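Local coordinates for Amy13K (Eubacterium rectale DSM 17629, PDB 6B3P), which probably holds starch for an anchored gut-bacterial alpha-amylase, through two family 26 carbohydrate-binding modules that each bind a malto-oligosaccharide, at residues 14-19 with 62-67; 31-36 with 47-52; 110-115 with 167-172; 117-122 with 134-139. One frame throughout, in Å; residues are numbered along the deposited sequence.

Contact 1 (14-19 with 62-67). With GLC (alpha-D-glucopyranose), chain C; GLC (alpha-D-glucopyranose), chain B; FMT (formic acid), chain P.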
# COMPACT_ATOMS: atom_id res chain seq x y z
N ASP A 14 -10.46 15.92 7.84
CA ASP A 14 -11.39 15.13 7.04
C ASP A 14 -11.34 15.59 5.59
O ASP A 14 -11.97 16.58 5.21
CB ASP A 14 -12.82 15.25 7.59
CG ASP A 14 -13.79 14.32 6.88
OD1 ASP A 14 -13.33 13.34 6.26
OD2 ASP A 14 -15.02 14.58 6.94
N VAL A 15 -10.56 14.87 4.79
CA VAL A 15 -10.32 15.25 3.40
C VAL A 15 -10.47 14.06 2.47
O VAL A 15 -10.37 12.90 2.89
CB VAL A 15 -8.91 15.85 3.23
CG1 VAL A 15 -8.83 17.22 3.89
CG2 VAL A 15 -7.85 14.91 3.81
N ALA A 16 -10.70 14.35 1.20
CA ALA A 16 -10.90 13.32 0.19
C ALA A 16 -10.31 13.76 -1.15
O ALA A 16 -10.05 14.94 -1.37
CB ALA A 16 -12.39 13.01 0.04
N ALA A 17 -10.09 12.78 -2.02
CA ALA A 17 -9.59 13.03 -3.37
C ALA A 17 -10.65 12.65 -4.39
O ALA A 17 -11.08 11.49 -4.45
CB ALA A 17 -8.30 12.24 -3.61
N TYR A 18 -11.07 13.63 -5.18
CA TYR A 18 -12.01 13.40 -6.27
C TYR A 18 -11.24 13.38 -7.59
O TYR A 18 -10.52 14.32 -7.92
CB TYR A 18 -13.10 14.47 -6.30
CG TYR A 18 -14.09 14.31 -7.42
CD1 TYR A 18 -15.04 13.29 -7.40
CD2 TYR A 18 -14.10 15.18 -8.50
CE1 TYR A 18 -15.95 13.15 -8.43
CE2 TYR A 18 -15.00 15.04 -9.53
CZ TYR A 18 -15.93 14.02 -9.49
OH TYR A 18 -16.84 13.88 -10.51
N ILE A 19 -11.40 12.29 -8.33
CA ILE A 19 -10.66 12.07 -9.56
C ILE A 19 -11.64 11.86 -10.70
O ILE A 19 -12.63 11.14 -10.55
CB ILE A 19 -9.72 10.85 -9.44
CG1 ILE A 19 -8.68 11.10 -8.33
CG2 ILE A 19 -9.02 10.55 -10.77
CD1 ILE A 19 -7.92 9.86 -7.91
N ASN A 62 -10.31 18.02 -1.49
CA ASN A 62 -11.45 18.67 -0.85
C ASN A 62 -11.59 18.22 0.61
O ASN A 62 -10.89 17.31 1.03
CB ASN A 62 -12.74 18.37 -1.63
CG ASN A 62 -13.06 16.89 -1.67
OD1 ASN A 62 -13.37 16.29 -0.65
ND2 ASN A 62 -13.00 16.30 -2.87
N ASP A 63 -12.48 18.86 1.36
CA ASP A 63 -12.68 18.50 2.76
C ASP A 63 -13.83 17.51 2.92
O ASP A 63 -14.62 17.59 3.87
CB ASP A 63 -12.92 19.75 3.63
CG ASP A 63 -14.13 20.56 3.19
OD1 ASP A 63 -14.84 20.15 2.25
OD2 ASP A 63 -14.38 21.61 3.81
N ASP A 64 -13.91 16.57 1.98
CA ASP A 64 -14.80 15.41 2.09
C ASP A 64 -16.29 15.79 2.18
O ASP A 64 -17.03 15.22 2.98
CB ASP A 64 -14.40 14.56 3.29
CG ASP A 64 -14.83 13.10 3.15
OD1 ASP A 64 -15.34 12.71 2.08
OD2 ASP A 64 -14.64 12.33 4.12
N GLY A 65 -16.71 16.75 1.36
CA GLY A 65 -18.12 17.06 1.23
C GLY A 65 -18.63 18.15 2.15
O GLY A 65 -19.84 18.26 2.35
N HIS A 66 -17.73 18.96 2.70
CA HIS A 66 -18.10 19.98 3.67
C HIS A 66 -17.84 21.41 3.17
O HIS A 66 -17.60 22.32 3.97
CB HIS A 66 -17.36 19.74 4.99
CG HIS A 66 -17.81 18.50 5.71
ND1 HIS A 66 -17.03 17.36 5.78
CD2 HIS A 66 -18.96 18.21 6.36
CE1 HIS A 66 -17.69 16.43 6.46
NE2 HIS A 66 -18.86 16.92 6.82
N GLY A 67 -17.89 21.59 1.86
CA GLY A 67 -18.00 22.92 1.27
C GLY A 67 -16.74 23.56 0.74
O GLY A 67 -16.80 24.66 0.18
C1 GLC C . -15.92 18.71 -10.89
C2 GLC C . -15.31 19.84 -11.66
C3 GLC C . -15.92 19.98 -13.04
C4 GLC C . -15.95 18.63 -13.75
C5 GLC C . -16.54 17.56 -12.85
C6 GLC C . -16.55 16.16 -13.46
O2 GLC C . -15.46 20.99 -10.90
O3 GLC C . -15.24 20.94 -13.79
O4 GLC C . -16.68 18.78 -14.94
O5 GLC C . -15.83 17.53 -11.65
O6 GLC C . -17.14 15.19 -12.65
C1 GLC B . -19.25 19.08 -6.84
C2 GLC B . -17.93 19.82 -6.84
C3 GLC B . -17.51 20.07 -8.28
C4 GLC B . -17.50 18.78 -9.09
C5 GLC B . -18.82 18.06 -8.94
C6 GLC B . -18.76 16.74 -9.69
O2 GLC B . -18.02 21.01 -6.09
O3 GLC B . -16.24 20.64 -8.33
O4 GLC B . -17.22 19.06 -10.44
O5 GLC B . -19.09 17.88 -7.59
O6 GLC B . -19.87 15.92 -9.49
C FMT P . -18.19 20.39 -1.21
O1 FMT P . -18.70 19.57 -0.46
O2 FMT P . -18.83 20.90 -2.12
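The imidazole of H66 meets the D14 carboxylate at its edge: D14 OD2 lies near the ring plane, 3.3 Å from H66 CE1, with the two planes 61° apart. The same ring has a second edge partner, since H66 ND1 donates in plane to D63 O over 3.1 Å, which fixes its rotation. At the edge of the Y18 ring, and in its plane, lies glucose O6 of chain C, which shares a 2.5 Å hydrogen bond with Y18 OH. The carboxylates of D14 and D64 are turned steeply against each other, planes 77° apart, and bring D14 OD1 within 2.7 Å of D64 OD2. Oxygens this close suggest that one acid may carry a proton; D64 OD2 also has a hydrogen bond with T34 OG1. Between backbones, A16 and N62 form an antiparallel hydrogen-bonded pair, with A16 N to N62 O at 3.0 Å and N62 N to A16 O at 3.1 Å. The N62 side chain folds back, CG between its backbone N and carbonyl carbon (chi1 62°), and OD1 receives D64 N on an in-plane lone pair at 2.7 Å, an Asx turn that starts the loop. Its ND2 donates to P31 O and packs against Y18 CB. Strand 16-20 lies in the sheet between strands 57-62 and 33-37, bonding through Y18 to I60 and through V15 to M35.

Contact 2 (31-36 with 47-52). With FMT (formic acid), chain S.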
# COMPACT_ATOMS: atom_id res chain seq x y z
N PRO A 31 -17.74 13.52 -2.79
CA PRO A 31 -16.41 14.15 -2.82
C PRO A 31 -15.24 13.22 -3.16
O PRO A 31 -14.09 13.64 -3.01
CB PRO A 31 -16.27 14.67 -1.39
CG PRO A 31 -17.00 13.67 -0.57
CD PRO A 31 -18.16 13.21 -1.41
N GLY A 32 -15.51 12.00 -3.61
CA GLY A 32 -14.45 11.07 -3.96
C GLY A 32 -14.08 10.16 -2.81
O GLY A 32 -14.93 9.81 -1.99
N LYS A 33 -12.81 9.77 -2.75
CA LYS A 33 -12.34 8.82 -1.75
C LYS A 33 -11.65 9.50 -0.57
O LYS A 33 -10.72 10.28 -0.74
CB LYS A 33 -11.38 7.82 -2.39
CG LYS A 33 -10.99 6.68 -1.47
CD LYS A 33 -10.24 5.59 -2.20
CE LYS A 33 -9.96 4.41 -1.29
NZ LYS A 33 -9.14 3.37 -1.96
N THR A 34 -12.12 9.17 0.63
CA THR A 34 -11.55 9.73 1.86
C THR A 34 -10.10 9.31 2.01
O THR A 34 -9.75 8.15 1.80
CB THR A 34 -12.34 9.28 3.11
OG1 THR A 34 -13.72 9.65 2.97
CG2 THR A 34 -11.77 9.91 4.38
N MET A 35 -9.25 10.27 2.37
CA MET A 35 -7.83 10.02 2.58
C MET A 35 -7.57 9.76 4.05
O MET A 35 -8.02 10.52 4.92
CB MET A 35 -7.01 11.20 2.07
CG MET A 35 -7.37 11.63 0.66
SD MET A 35 -6.41 13.03 0.05
CE MET A 35 -4.83 12.25 -0.26
N THR A 36 -6.83 8.69 4.34
CA THR A 36 -6.58 8.26 5.71
C THR A 36 -5.28 8.87 6.22
O THR A 36 -4.33 9.05 5.47
CB THR A 36 -6.50 6.72 5.81
OG1 THR A 36 -7.67 6.14 5.24
CG2 THR A 36 -6.36 6.27 7.26
N MET A 47 -4.36 8.33 0.13
CA MET A 47 -5.32 7.43 -0.50
C MET A 47 -4.64 6.60 -1.58
O MET A 47 -3.71 7.08 -2.24
CB MET A 47 -6.50 8.20 -1.10
CG MET A 47 -6.14 9.15 -2.24
SD MET A 47 -6.16 8.36 -3.87
CE MET A 47 -7.92 8.17 -4.15
N HIS A 48 -5.10 5.37 -1.74
CA HIS A 48 -4.63 4.49 -2.80
C HIS A 48 -5.78 4.17 -3.73
O HIS A 48 -6.94 4.18 -3.32
CB HIS A 48 -4.05 3.20 -2.22
CG HIS A 48 -2.80 3.40 -1.42
ND1 HIS A 48 -1.54 3.27 -1.96
CD2 HIS A 48 -2.62 3.74 -0.12
CE1 HIS A 48 -0.64 3.51 -1.02
NE2 HIS A 48 -1.27 3.80 0.10
N LEU A 49 -5.45 3.90 -4.99
CA LEU A 49 -6.47 3.62 -5.99
C LEU A 49 -5.89 2.85 -7.16
O LEU A 49 -4.72 3.02 -7.51
CB LEU A 49 -7.11 4.92 -6.49
CG LEU A 49 -8.46 4.79 -7.19
CD1 LEU A 49 -9.57 4.48 -6.19
CD2 LEU A 49 -8.78 6.07 -7.96
N THR A 50 -6.71 1.99 -7.74
CA THR A 50 -6.41 1.36 -9.01
C THR A 50 -7.19 2.11 -10.07
O THR A 50 -8.41 2.25 -9.96
CB THR A 50 -6.79 -0.14 -9.05
OG1 THR A 50 -6.08 -0.84 -8.03
CG2 THR A 50 -6.47 -0.75 -10.42
N LEU A 51 -6.50 2.60 -11.10
CA LEU A 51 -7.21 3.19 -12.22
C LEU A 51 -6.64 2.82 -13.59
O LEU A 51 -5.51 2.34 -13.73
CB LEU A 51 -7.27 4.71 -12.09
CG LEU A 51 -6.03 5.56 -11.82
CD1 LEU A 51 -5.23 5.85 -13.08
CD2 LEU A 51 -6.49 6.87 -11.22
N ASP A 52 -7.48 3.07 -14.58
CA ASP A 52 -7.22 2.76 -15.97
C ASP A 52 -6.26 3.77 -16.59
O ASP A 52 -6.60 4.95 -16.72
CB ASP A 52 -8.56 2.73 -16.72
CG ASP A 52 -8.41 2.57 -18.21
OD1 ASP A 52 -7.34 2.11 -18.67
OD2 ASP A 52 -9.38 2.88 -18.93
C FMT S . -6.74 4.05 1.04
O1 FMT S . -7.00 4.58 -0.03
O2 FMT S . -5.71 3.41 1.19
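K33 NZ donates to H48 O over 2.7 Å and, weakly, to O1 of a bound formic acid, so that the ammonium has two acceptors. The bond belongs to the beta hairpin of strands 33-37 and 44-50 in the first starch-binding module, at a level where no backbone hydrogen bond joins the two segments and side chains span the distance instead. Formic acid O1 is also the acceptor of H48 N at 2.7 Å, in a nearly straight bond of 176°; this molecule, probably from the crystallisation liquor, thus bridges the two segments. The lysine gets there by full extension: CG stands anti to the backbone N (chi1 -172°) and the remaining torsions are all near 180°. Along the way its CD passes L49 CD1 at 4.2 Å. M47, in contrast, is bent at both its second and third torsions, which curls its methyl back toward the lysine. The buried M35 lies on the other flank of M47, and M35 and M47 both pack against I5 of strand 2-8. H48 turns its CB away from the 31-36 segment, and its NE2 bonds to S186 OG. Within the hairpin the methionine methyls engage different neighbours: M35 CE touches M47 CG, and M47 CE rests 3.9 Å from K33 CB.

Contact 3 (110-115 with 167-172). With EDO (1,2-ethanediol), chain G.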
# COMPACT_ATOMS: atom_id res chain seq x y z
N SER A 110 -4.02 -20.57 7.78
CA SER A 110 -5.11 -21.53 7.96
C SER A 110 -4.56 -22.94 8.14
O SER A 110 -3.97 -23.51 7.22
CB SER A 110 -6.06 -21.50 6.76
OG SER A 110 -6.88 -22.65 6.74
N GLY A 111 -4.78 -23.50 9.32
CA GLY A 111 -4.40 -24.87 9.61
C GLY A 111 -2.93 -25.16 9.38
O GLY A 111 -2.58 -26.17 8.76
N MET A 112 -2.07 -24.28 9.88
CA MET A 112 -0.63 -24.50 9.85
C MET A 112 -0.01 -24.02 11.16
O MET A 112 1.19 -23.74 11.23
CB MET A 112 0.01 -23.78 8.65
CG MET A 112 -0.22 -22.28 8.62
SD MET A 112 0.40 -21.52 7.11
CE MET A 112 2.17 -21.54 7.39
N GLY A 113 -0.84 -23.93 12.20
CA GLY A 113 -0.38 -23.59 13.53
C GLY A 113 -0.49 -22.11 13.85
O GLY A 113 -1.13 -21.36 13.11
N SER A 114 0.13 -21.70 14.95
CA SER A 114 0.03 -20.32 15.43
C SER A 114 1.40 -19.64 15.46
O SER A 114 1.50 -18.46 15.79
CB SER A 114 -0.60 -20.31 16.83
OG SER A 114 0.23 -20.96 17.78
N THR A 115 2.44 -20.39 15.11
CA THR A 115 3.78 -19.84 14.97
C THR A 115 4.11 -19.67 13.50
O THR A 115 4.39 -20.64 12.80
CB THR A 115 4.84 -20.73 15.64
OG1 THR A 115 4.68 -22.09 15.19
CG2 THR A 115 4.71 -20.68 17.15
N PHE A 167 5.84 -16.93 3.38
CA PHE A 167 5.27 -17.19 4.70
C PHE A 167 5.32 -18.69 4.96
O PHE A 167 5.11 -19.49 4.06
CB PHE A 167 3.83 -16.67 4.78
CG PHE A 167 3.72 -15.17 4.76
CD1 PHE A 167 3.87 -14.44 5.92
CD2 PHE A 167 3.47 -14.50 3.57
CE1 PHE A 167 3.77 -13.06 5.91
CE2 PHE A 167 3.37 -13.12 3.55
CZ PHE A 167 3.52 -12.40 4.72
N ASN A 168 5.62 -19.07 6.21
CA ASN A 168 5.76 -20.49 6.55
C ASN A 168 5.61 -20.72 8.06
O ASN A 168 5.53 -19.77 8.83
CB ASN A 168 7.12 -21.02 6.08
CG ASN A 168 8.28 -20.42 6.85
OD1 ASN A 168 8.60 -20.87 7.95
ND2 ASN A 168 8.92 -19.42 6.27
N ASN A 169 5.58 -22.00 8.45
CA ASN A 169 5.47 -22.37 9.86
C ASN A 169 6.70 -23.11 10.37
O ASN A 169 6.70 -23.63 11.49
CB ASN A 169 4.22 -23.24 10.08
CG ASN A 169 4.25 -24.54 9.30
OD1 ASN A 169 5.22 -24.86 8.62
ND2 ASN A 169 3.16 -25.30 9.39
N ASN A 170 7.76 -23.14 9.56
CA ASN A 170 8.97 -23.88 9.90
C ASN A 170 8.67 -25.34 10.21
O ASN A 170 9.25 -25.92 11.13
CB ASN A 170 9.68 -23.23 11.09
CG ASN A 170 11.11 -23.70 11.25
OD1 ASN A 170 11.72 -24.21 10.31
ND2 ASN A 170 11.66 -23.52 12.45
N ASN A 171 7.76 -25.93 9.44
CA ASN A 171 7.33 -27.30 9.69
C ASN A 171 6.64 -27.92 8.48
O ASN A 171 5.65 -28.65 8.63
CB ASN A 171 6.40 -27.35 10.91
CG ASN A 171 6.27 -28.74 11.50
OD1 ASN A 171 7.17 -29.57 11.38
ND2 ASN A 171 5.14 -29.00 12.15
N GLY A 172 7.15 -27.62 7.30
CA GLY A 172 6.69 -28.26 6.08
C GLY A 172 5.63 -27.52 5.30
O GLY A 172 5.28 -27.93 4.19
C1 EDO G . 10.29 -26.04 6.20
O1 EDO G . 10.64 -25.44 7.46
C2 EDO G . 8.99 -25.45 5.69
O2 EDO G . 8.30 -24.78 6.75
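T115 and N169 mark the nearest approach of the two backbones, CA atoms 5.9 Å apart, where the loop 110-115 passes the end of strand 163-168 and N169 CA points a C-H at T115 O, 3.6 Å off. The one hydrogen bond across comes from a side chain: N169 ND2 donates to M112 O at 3.1 Å, with an N-H...O angle of 159°. M112 O lies in the amide plane of N169, whereas seen from the carbonyl the donor is tilted out of plane. N169 CG sits between its backbone N and carbonyl carbon (chi1 61°), which sends ND2 across to the loop while OD1 turns back to its own chain, accepting from T173 N and weakly from N171 N. The buried M112 reaches the N168-N169 peptide, bending at its third torsion so that the methyl CE lies 3.6 Å from N168 C; it also packs on Y107 of strand 101-108. One residue earlier, N168 OD1 receives N170 N on an in-plane lone pair at 2.9 Å, an Asx turn that leads the chain out of the strand, and N168 ND2 bonds to P137 O. A leucine in place of N169 would probably leave M112 O without this donor and rob the turn of the acceptor for T173 N. The two ends of one amide therefore do different work: the donor joins the 110-115 loop to the turn that follows strand 163-168, and the acceptor secures that turn itself.

Contact 4 (117-122 with 134-139). With GLC (alpha-D-glucopyranose), chain D; GLC (alpha-D-glucopyranose), chain E; EDO (1,2-ethanediol), chain G.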
# COMPACT_ATOMS: atom_id res chain seq x y z
N TYR A 117 6.21 -17.58 10.31
CA TYR A 117 7.45 -16.90 9.96
C TYR A 117 7.34 -16.24 8.59
O TYR A 117 6.54 -16.66 7.75
CB TYR A 117 8.62 -17.90 9.94
CG TYR A 117 8.91 -18.54 11.27
CD1 TYR A 117 8.20 -19.65 11.71
CD2 TYR A 117 9.92 -18.05 12.09
CE1 TYR A 117 8.47 -20.25 12.92
CE2 TYR A 117 10.20 -18.64 13.31
CZ TYR A 117 9.47 -19.74 13.72
OH TYR A 117 9.75 -20.33 14.93
N ASN A 118 8.14 -15.20 8.37
CA ASN A 118 8.31 -14.63 7.04
C ASN A 118 9.78 -14.62 6.65
O ASN A 118 10.61 -14.05 7.36
CB ASN A 118 7.74 -13.22 6.96
CG ASN A 118 7.83 -12.64 5.56
OD1 ASN A 118 8.80 -11.97 5.21
ND2 ASN A 118 6.81 -12.91 4.75
N TYR A 119 10.09 -15.26 5.53
CA TYR A 119 11.44 -15.29 5.00
C TYR A 119 11.52 -14.33 3.81
O TYR A 119 10.66 -14.37 2.94
CB TYR A 119 11.81 -16.71 4.58
CG TYR A 119 13.14 -16.82 3.88
CD1 TYR A 119 14.33 -16.83 4.60
CD2 TYR A 119 13.21 -16.91 2.50
CE1 TYR A 119 15.54 -16.92 3.96
CE2 TYR A 119 14.42 -17.00 1.85
CZ TYR A 119 15.59 -17.01 2.59
OH TYR A 119 16.81 -17.10 1.96
N MET A 120 12.55 -13.48 3.80
CA MET A 120 12.64 -12.39 2.82
C MET A 120 14.02 -12.30 2.18
O MET A 120 15.04 -12.49 2.85
CB MET A 120 12.29 -11.06 3.50
CG MET A 120 12.16 -9.88 2.55
SD MET A 120 13.74 -9.13 2.10
CE MET A 120 14.24 -8.38 3.65
N TRP A 121 14.04 -12.00 0.89
CA TRP A 121 15.29 -11.76 0.17
C TRP A 121 15.09 -10.79 -0.99
O TRP A 121 13.98 -10.63 -1.50
CB TRP A 121 15.88 -13.08 -0.34
CG TRP A 121 15.16 -13.69 -1.52
CD1 TRP A 121 15.55 -13.66 -2.83
CD2 TRP A 121 13.93 -14.43 -1.48
NE1 TRP A 121 14.64 -14.33 -3.61
CE2 TRP A 121 13.64 -14.81 -2.81
CE3 TRP A 121 13.05 -14.81 -0.47
CZ2 TRP A 121 12.50 -15.55 -3.14
CZ3 TRP A 121 11.92 -15.54 -0.80
CH2 TRP A 121 11.66 -15.91 -2.12
N GLY A 122 16.17 -10.13 -1.39
CA GLY A 122 16.17 -9.27 -2.56
C GLY A 122 16.00 -7.79 -2.26
O GLY A 122 16.03 -6.96 -3.17
N LYS A 134 18.06 -12.90 8.24
CA LYS A 134 17.72 -14.20 8.82
C LYS A 134 17.58 -15.28 7.76
O LYS A 134 16.86 -15.11 6.77
CB LYS A 134 16.43 -14.11 9.63
CG LYS A 134 16.57 -13.31 10.92
CD LYS A 134 15.34 -13.39 11.80
CE LYS A 134 15.55 -12.58 13.06
NZ LYS A 134 14.34 -12.55 13.93
N GLU A 135 18.27 -16.39 7.98
CA GLU A 135 18.17 -17.55 7.10
C GLU A 135 16.84 -18.24 7.37
O GLU A 135 16.17 -17.93 8.36
CB GLU A 135 19.34 -18.50 7.31
CG GLU A 135 20.68 -17.91 6.93
CD GLU A 135 21.84 -18.86 7.19
OE1 GLU A 135 21.58 -20.04 7.47
OE2 GLU A 135 23.00 -18.41 7.10
N TRP A 136 16.47 -19.17 6.50
CA TRP A 136 15.23 -19.93 6.67
C TRP A 136 15.12 -20.46 8.10
O TRP A 136 16.10 -20.94 8.65
CB TRP A 136 15.19 -21.10 5.67
CG TRP A 136 13.87 -21.79 5.63
CD1 TRP A 136 13.53 -22.94 6.29
CD2 TRP A 136 12.71 -21.38 4.91
NE1 TRP A 136 12.23 -23.27 6.01
CE2 TRP A 136 11.70 -22.33 5.17
CE3 TRP A 136 12.42 -20.30 4.08
CZ2 TRP A 136 10.42 -22.23 4.62
CZ3 TRP A 136 11.15 -20.20 3.53
CH2 TRP A 136 10.17 -21.16 3.80
N PRO A 137 13.92 -20.36 8.72
CA PRO A 137 12.60 -19.99 8.22
C PRO A 137 12.34 -18.48 8.17
O PRO A 137 11.21 -18.06 7.90
CB PRO A 137 11.67 -20.65 9.22
CG PRO A 137 12.40 -20.52 10.51
CD PRO A 137 13.87 -20.65 10.16
N GLY A 138 13.36 -17.67 8.44
CA GLY A 138 13.21 -16.23 8.48
C GLY A 138 12.88 -15.74 9.88
O GLY A 138 13.31 -16.33 10.87
N GLY A 139 12.10 -14.66 9.95
CA GLY A 139 11.72 -14.06 11.22
C GLY A 139 10.29 -14.37 11.59
O GLY A 139 9.41 -14.41 10.73
C1 GLC D . 14.07 -23.25 2.39
C2 GLC D . 12.77 -23.00 1.64
C3 GLC D . 13.01 -22.43 0.28
C4 GLC D . 13.90 -21.23 0.39
C5 GLC D . 15.17 -21.57 1.12
C6 GLC D . 16.07 -20.37 1.30
O1 GLC D . 14.79 -24.38 1.89
O2 GLC D . 12.06 -24.18 1.48
O3 GLC D . 11.80 -22.03 -0.32
O4 GLC D . 14.17 -20.77 -0.91
O5 GLC D . 14.85 -22.07 2.37
O6 GLC D . 17.32 -20.72 1.81
C1 GLC E . 13.63 -19.50 -1.22
C2 GLC E . 12.97 -19.59 -2.57
C3 GLC E . 14.02 -19.68 -3.66
C4 GLC E . 15.01 -18.56 -3.53
C5 GLC E . 15.60 -18.57 -2.14
C6 GLC E . 16.61 -17.45 -1.96
O2 GLC E . 12.10 -20.68 -2.60
O3 GLC E . 13.41 -19.59 -4.91
O4 GLC E . 15.99 -18.67 -4.55
O5 GLC E . 14.56 -18.45 -1.21
O6 GLC E . 17.24 -17.48 -0.70
C1 EDO G . 10.29 -26.04 6.20
O1 EDO G . 10.64 -25.44 7.46
C2 EDO G . 8.99 -25.45 5.69
O2 EDO G . 8.30 -24.78 6.75
O HOH W 1 14.41 -13.92 5.87
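N118 and G139 are joined by two backbone hydrogen bonds, N118 N to G139 O at 2.8 Å (167°) and G139 N to N118 O at 3.0 Å, an antiparallel hydrogen-bonded pair. A water extends the link, accepting from M120 N and probably donating to K134 O. At the glycan, Y119 OH shares a 2.7 Å hydrogen bond with glucose O6 of chain E, which lies in the plane of the tyrosine ring. The N118-G139 bonds set edge strand 139-141 against strand 116-121 in the antiparallel sheet of the second family 26 module, and the 134-139 loop enters that edge strand through a cis peptide before P137. At G138 the chains run so close that a CB would collide with N118 O and Y119 CA. The Y119 ring receives the edge of W136 on its face in an offset edge-to-face pair, centroids 5.4 Å apart and planes at 62°; W136 CE3 comes within 3.6 Å of Y119 CG. With CG anti to its backbone N (chi1 -171°), the W136 indole presents one face to glucose C2 of chain D, 3.5 Å above the ring plane, while P137 CB lies over the opposite face. An alanine at W136 is likely to strip this glucose of its stacking platform and leave the Y119 face without its aromatic neighbour. W121 offers a second face, to the chain E glucose. Farther from the sugar, P137 CG sits over the face of Y117, 4.0 Å from the ring centroid, in a CH-pi contact.

The four contacts fall into two pairs, one in each starch-binding module. Contacts 1 and 2 have centres about 11 Å apart and share a sheet: A17 N lies 2.9 Å from K33 O. Contacts 3 and 4, with centres about 14 Å apart, are joined likewise, Y117 N being 2.7 Å from N168 O. Between modules, the centres of contacts 1 and 4 are about 42 Å apart, so the two glycan pockets they help to form are well separated. The modules echo each other there: Y18 and Y119 occupy matching places at the sugar, and W30 and W136 each precede a cis proline. Contact 2 stands back from the sugar, the L49 side chain about 13 Å from a glucose.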